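Local coordinates for protein beta sliding clamp (Bartonella birtlesii LL-WM9, PDB 6PTR) that probably tethers DNA polymerases and other proteins to DNA for processive synthesis, forming a ring-shaped head-to-tail homodimer, and here binds the antibiotic griselimycin, at residues G48-K53 and E63-N68; E328-G333 and F353-A358. All coordinates share one frame; numbering follows the deposited sequence.

The two contacts lie in series along the chain, contact 1 in the N-terminal domain and contact 2 in the C-terminal one. They sit on opposite sides of the centre of the chain, with their own centres 57 Å apart and their nearest atoms about 40 Å apart, so neither touches the other. Contact 1 pairs two neighbouring strands, 49-55 and 59-69, within one eight-stranded sheet. Contact 2 instead joins two sheets: strand 330-335 edges a four-stranded sheet, whereas strand 350-355 belongs to a second eight-stranded one. Together they illustrate how strand pairing and sheet-to-sheet packing build the domains of the ring that encircles DNA.

Contact 1: residues G48-K53 and E63-N68; sequences GSVQLK and ESFTVN
Val50 packs its CB over one face of the Phe65 ring, toward the rim, the two side chains running side by side on the same face of the sheet. This CB stands 4.2 Å from the ring centroid and 21° off the ring normal, a CH-pi contact, while Val50 CG1 rests 3.9 Å from Phe65 CE1. The ring gets there because chi1 of Phe65 is 56°, with CG held between the backbone N and the carbonyl carbon, turning the ring across the neighbouring strand. The other valine branch, CG2, meets Val67 CG2 at 3.7 Å. A beta-branched residue thus serves two apolar neighbours, and Phe18 and Val13 continue the greasy layer around Phe65. On the same face Glu63 sends OE1 to Ser21 OG, a hydrogen bond satisfying a buried carboxylate oxygen.

The opposite face, with Ser49, Gln51, Ser64 and Thr66, is polar, suiting its partly exposed surface; Ser64 OG lies against the Gln51 methylene CG (3.5 Å). In the backbone, Val50 and Phe65 exchange two bonds, each 2.9 Å between N and O; Leu52 and Glu63 form a second such pair, with Leu52 N to Glu63 O the shorter at 2.8 Å. Gly48, whose positive phi suits a residue lacking a side chain, offers its O both to Val67 N (3.0 Å, from above the carbonyl plane) and to a water that also reaches Thr66 OG1.

With segment axes 163° apart, this is an antiparallel beta hairpin, its largely apolar face turned to helix 15-26 in the manner of DNA-polymerase processivity rings.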
loop_
_atom_site.group_PDB
_atom_site.type_symbol
_atom_site.label_atom_id
_atom_site.label_comp_id
_atom_site.label_asym_id
_atom_site.label_seq_id
_atom_site.Cartn_x
_atom_site.Cartn_y
_atom_site.Cartn_z
ATOM N N GLY C 48 -9.428 39.303 -3.635
ATOM C CA GLY C 48 -10.089 38.307 -4.465
ATOM C C GLY C 48 -9.288 37.046 -4.723
ATOM O O GLY C 48 -9.602 36.306 -5.657
ATOM N N SER C 49 -8.265 36.768 -3.920
ATOM C CA SER C 49 -7.434 35.598 -4.178
ATOM C C SER C 49 -7.022 34.961 -2.867
ATOM O O SER C 49 -6.765 35.664 -1.889
ATOM C CB SER C 49 -6.199 35.997 -5.011
ATOM O OG SER C 49 -5.321 34.888 -5.165
ATOM N N VAL C 50 -6.983 33.627 -2.843
ATOM C CA VAL C 50 -6.451 32.871 -1.722
ATOM C C VAL C 50 -5.177 32.211 -2.201
ATOM O O VAL C 50 -5.174 31.563 -3.256
ATOM C CB VAL C 50 -7.446 31.818 -1.215
ATOM C CG1 VAL C 50 -6.776 30.878 -0.227
ATOM C CG2 VAL C 50 -8.642 32.510 -0.581
ATOM N N GLN C 51 -4.097 32.410 -1.457
ATOM C CA GLN C 51 -2.826 31.762 -1.748
ATOM C C GLN C 51 -2.534 30.763 -0.648
ATOM O O GLN C 51 -2.674 31.090 0.537
ATOM C CB GLN C 51 -1.680 32.764 -1.848
ATOM C CG GLN C 51 -0.390 32.097 -2.314
ATOM C CD GLN C 51 0.807 33.008 -2.237
ATOM O OE1 GLN C 51 1.206 33.597 -3.236
ATOM N NE2 GLN C 51 1.395 33.119 -1.050
ATOM N N LEU C 52 -2.151 29.548 -1.041
ATOM C CA LEU C 52 -1.645 28.527 -0.129
ATOM C C LEU C 52 -0.138 28.450 -0.306
ATOM O O LEU C 52 0.346 28.444 -1.436
ATOM C CB LEU C 52 -2.272 27.160 -0.426
ATOM C CG LEU C 52 -3.805 27.148 -0.428
ATOM C CD1 LEU C 52 -4.339 25.772 -0.760
ATOM C CD2 LEU C 52 -4.346 27.657 0.916
ATOM N N LYS C 53 0.608 28.391 0.800
ATOM C CA LYS C 53 2.068 28.312 0.721
ATOM C C LYS C 53 2.543 27.241 1.694
ATOM O O LYS C 53 2.057 27.178 2.825
ATOM C CB LYS C 53 2.708 29.667 1.072
ATOM C CG LYS C 53 4.240 29.720 0.973
ATOM C CD LYS C 53 4.836 31.073 1.457
ATOM C CE LYS C 53 4.651 32.188 0.466
ATOM N NZ LYS C 53 5.436 33.398 0.884
ATOM N N GLU C 63 0.224 28.005 -4.381
ATOM C CA GLU C 63 -0.820 27.945 -5.388
ATOM C C GLU C 63 -1.891 28.933 -4.986
ATOM O O GLU C 63 -2.159 29.103 -3.797
ATOM C CB GLU C 63 -1.462 26.576 -5.539
ATOM C CG GLU C 63 -2.346 26.588 -6.822
ATOM C CD GLU C 63 -3.252 25.430 -6.892
ATOM O OE1 GLU C 63 -4.395 25.575 -7.373
ATOM O OE2 GLU C 63 -2.816 24.365 -6.437
ATOM N N SER C 64 -2.495 29.574 -5.974
ATOM C CA SER C 64 -3.478 30.603 -5.696
ATOM C C SER C 64 -4.723 30.322 -6.506
ATOM O O SER C 64 -4.643 29.759 -7.599
ATOM C CB SER C 64 -2.937 31.977 -6.057
ATOM O OG SER C 64 -1.620 32.109 -5.550
ATOM N N PHE C 65 -5.872 30.737 -5.973
ATOM C CA PHE C 65 -7.104 30.663 -6.745
ATOM C C PHE C 65 -8.012 31.835 -6.390
ATOM O O PHE C 65 -7.946 32.390 -5.290
ATOM C CB PHE C 65 -7.848 29.327 -6.533
ATOM C CG PHE C 65 -8.173 29.000 -5.099
ATOM C CD1 PHE C 65 -7.208 28.498 -4.240
ATOM C CD2 PHE C 65 -9.467 29.167 -4.618
ATOM C CE1 PHE C 65 -7.515 28.179 -2.925
ATOM C CE2 PHE C 65 -9.783 28.833 -3.302
ATOM C CZ PHE C 65 -8.809 28.342 -2.456
ATOM N N THR C 66 -8.900 32.144 -7.330
ATOM C CA THR C 66 -9.802 33.287 -7.228
ATOM C C THR C 66 -10.983 32.951 -6.328
ATOM O O THR C 66 -11.644 31.931 -6.523
ATOM C CB THR C 66 -10.286 33.678 -8.621
ATOM O OG1 THR C 66 -9.182 34.213 -9.377
ATOM C CG2 THR C 66 -11.419 34.695 -8.528
ATOM N N VAL C 67 -11.225 33.797 -5.325
ATOM C CA VAL C 67 -12.342 33.652 -4.387
ATOM C C VAL C 67 -12.846 35.036 -4.041
ATOM O O VAL C 67 -12.045 35.933 -3.781
ATOM C CB VAL C 67 -11.955 32.976 -3.050
ATOM C CG1 VAL C 67 -13.213 32.608 -2.268
ATOM C CG2 VAL C 67 -11.084 31.791 -3.248
ATOM N N ASN C 68 -14.159 35.203 -3.988
ATOM C CA ASN C 68 -14.700 36.384 -3.322
ATOM C C ASN C 68 -14.386 36.280 -1.829
ATOM O O ASN C 68 -14.768 35.302 -1.178
ATOM C CB ASN C 68 -16.200 36.503 -3.542
ATOM C CG ASN C 68 -16.798 37.658 -2.761
ATOM O OD1 ASN C 68 -17.513 37.465 -1.777
ATOM N ND2 ASN C 68 -16.473 38.859 -3.170
HETATM O O HOH W 1 -8.650 36.703 -8.313
#

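Contact 2: residues E328-G333 and F353-A358; sequences EPLEIG and FMLSDA
Leu330 and Leu355 reach toward one another from different sheets, Leu330 CD2 lying 4.1 Å from Leu355 CB. The leucine branches divide the work: Leu330 CD2 takes Leu355, while CD1 faces the segment beyond the strand, 4.4 Å from Ala358 CB. With CG of Leu330 opposite the backbone N (chi1 173°), both methyls are carried across to the other segment. Ile332, two residues further on and so on the same side of its strand, extends CD1 to within 4.3 Å of Leu355 CD2; an extended chain (chi2 166°) gives it that length. Ile300 of strand 295-301 lies against both Ile332 and Leu355, so the apolar cluster continues onto the neighbouring strand of the four-stranded sheet.

Methyl groups also rest against backbone oxygens. Leu330 CD2 is 3.6 Å from Ser356 O, and Ile332 CD1 lies equally near Asp357 O. The closest approach in the contact is Ala358 CB to Glu331 O, at 3.3 Å, where a side chain as small as alanine can sit against the strand.

The strands belong to a beta-alpha-beta-beta-beta unit of the C-terminal domain: strand 330-335 leads into helix 336-345, and the chain then enters strand 350-355 in another sheet. No hydrogen bond joins the two segments directly, and side-chain packing carries the joint.

Polar links run through water and through partners to the side. One water accepts from Gly333 N and donates to Ala358 O at 2.7 Å, bridging the segments. Asp357 turns away and binds Val359 N through OD1, as in an Asx turn. Glu331, likewise pointing away, forms a salt bridge from OE2 to Lys297 NZ and also binds Thr299 OG1, on the exposed face of the sheet, where it pairs across to the neighbouring strand 295-301.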
loop_
_atom_site.group_PDB
_atom_site.type_symbol
_atom_site.label_atom_id
_atom_site.label_comp_id
_atom_site.label_asym_id
_atom_site.label_seq_id
_atom_site.Cartn_x
_atom_site.Cartn_y
_atom_site.Cartn_z
ATOM N N GLU C 328 31.979 -10.516 -31.431
ATOM C CA GLU C 328 32.658 -11.504 -30.607
ATOM C C GLU C 328 31.785 -11.855 -29.404
ATOM O O GLU C 328 31.241 -10.947 -28.759
ATOM C CB GLU C 328 34.004 -10.930 -30.155
ATOM C CG GLU C 328 34.883 -11.851 -29.327
ATOM C CD GLU C 328 36.119 -11.131 -28.795
ATOM O OE1 GLU C 328 36.357 -9.974 -29.208
ATOM O OE2 GLU C 328 36.845 -11.720 -27.964
ATOM N N PRO C 329 31.603 -13.139 -29.087
ATOM C CA PRO C 329 30.786 -13.500 -27.917
ATOM C C PRO C 329 31.261 -12.774 -26.662
ATOM O O PRO C 329 32.441 -12.470 -26.503
ATOM C CB PRO C 329 30.978 -15.015 -27.805
ATOM C CG PRO C 329 31.269 -15.449 -29.251
ATOM C CD PRO C 329 32.085 -14.322 -29.827
ATOM N N LEU C 330 30.322 -12.473 -25.773
ATOM C CA LEU C 330 30.643 -11.681 -24.597
ATOM C C LEU C 330 29.796 -12.158 -23.435
ATOM O O LEU C 330 28.599 -12.400 -23.598
ATOM C CB LEU C 330 30.397 -10.190 -24.854
ATOM C CG LEU C 330 30.527 -9.197 -23.700
ATOM C CD1 LEU C 330 31.947 -9.164 -23.154
ATOM C CD2 LEU C 330 30.120 -7.813 -24.170
ATOM N N GLU C 331 30.420 -12.274 -22.263
ATOM C CA GLU C 331 29.713 -12.482 -21.007
ATOM C C GLU C 331 29.853 -11.212 -20.181
ATOM O O GLU C 331 30.978 -10.764 -19.911
ATOM C CB GLU C 331 30.274 -13.683 -20.242
ATOM C CG GLU C 331 30.083 -15.012 -20.933
ATOM C CD GLU C 331 30.327 -16.189 -19.986
ATOM O OE1 GLU C 331 31.499 -16.516 -19.734
ATOM O OE2 GLU C 331 29.340 -16.764 -19.478
ATOM N N ILE C 332 28.727 -10.621 -19.810
ATOM C CA ILE C 332 28.722 -9.343 -19.116
ATOM C C ILE C 332 27.569 -9.337 -18.131
ATOM O O ILE C 332 26.475 -9.841 -18.422
ATOM C CB ILE C 332 28.638 -8.169 -20.126
ATOM C CG1 ILE C 332 28.773 -6.816 -19.414
ATOM C CG2 ILE C 332 27.337 -8.235 -20.924
ATOM C CD1 ILE C 332 29.051 -5.645 -20.425
ATOM N N GLY C 333 27.814 -8.777 -16.952
ATOM C CA GLY C 333 26.829 -8.750 -15.890
ATOM C C GLY C 333 26.317 -7.338 -15.687
ATOM O O GLY C 333 27.050 -6.371 -15.877
ATOM N N PHE C 353 21.906 -2.194 -27.031
ATOM C CA PHE C 353 23.070 -1.995 -26.172
ATOM C C PHE C 353 24.304 -1.834 -27.047
ATOM O O PHE C 353 24.551 -2.670 -27.917
ATOM C CB PHE C 353 23.336 -3.192 -25.263
ATOM C CG PHE C 353 22.219 -3.543 -24.340
ATOM C CD1 PHE C 353 21.060 -4.142 -24.812
ATOM C CD2 PHE C 353 22.361 -3.331 -22.983
ATOM C CE1 PHE C 353 20.037 -4.493 -23.929
ATOM C CE2 PHE C 353 21.352 -3.678 -22.098
ATOM C CZ PHE C 353 20.194 -4.265 -22.578
ATOM N N MET C 354 25.090 -0.793 -26.792
ATOM C CA MET C 354 26.416 -0.653 -27.378
ATOM C C MET C 354 27.419 -1.045 -26.304
ATOM O O MET C 354 27.478 -0.422 -25.239
ATOM C CB MET C 354 26.660 0.766 -27.897
ATOM C CG MET C 354 25.626 1.188 -28.884
ATOM S SD MET C 354 25.580 0.149 -30.356
ATOM C CE MET C 354 27.252 0.299 -30.973
ATOM N N LEU C 355 28.155 -2.125 -26.552
ATOM C CA LEU C 355 28.976 -2.728 -25.519
ATOM C C LEU C 355 30.438 -2.689 -25.922
ATOM O O LEU C 355 30.786 -2.622 -27.103
ATOM C CB LEU C 355 28.557 -4.190 -25.267
ATOM C CG LEU C 355 27.073 -4.322 -24.934
ATOM C CD1 LEU C 355 26.626 -5.776 -24.979
ATOM C CD2 LEU C 355 26.838 -3.705 -23.556
ATOM N N SER C 356 31.291 -2.799 -24.911
ATOM C CA SER C 356 32.712 -2.980 -25.147
ATOM C C SER C 356 33.104 -4.304 -24.496
ATOM O O SER C 356 32.709 -5.375 -24.965
ATOM C CB SER C 356 33.498 -1.797 -24.574
ATOM O OG SER C 356 34.826 -1.805 -25.038
ATOM N N ASP C 357 33.831 -4.240 -23.395
ATOM C CA ASP C 357 34.220 -5.435 -22.664
ATOM C C ASP C 357 33.361 -5.575 -21.408
ATOM O O ASP C 357 32.456 -4.782 -21.134
ATOM C CB ASP C 357 35.708 -5.391 -22.314
ATOM C CG ASP C 357 36.074 -4.153 -21.519
ATOM O OD1 ASP C 357 35.667 -4.057 -20.342
ATOM O OD2 ASP C 357 36.754 -3.259 -22.072
ATOM N N ALA C 358 33.667 -6.602 -20.614
ATOM C CA ALA C 358 32.774 -6.959 -19.522
ATOM C C ALA C 358 32.809 -5.981 -18.354
ATOM O O ALA C 358 31.926 -6.047 -17.494
ATOM C CB ALA C 358 33.127 -8.365 -19.027
HETATM O O HOH W 2 30.603 -8.046 -16.199
#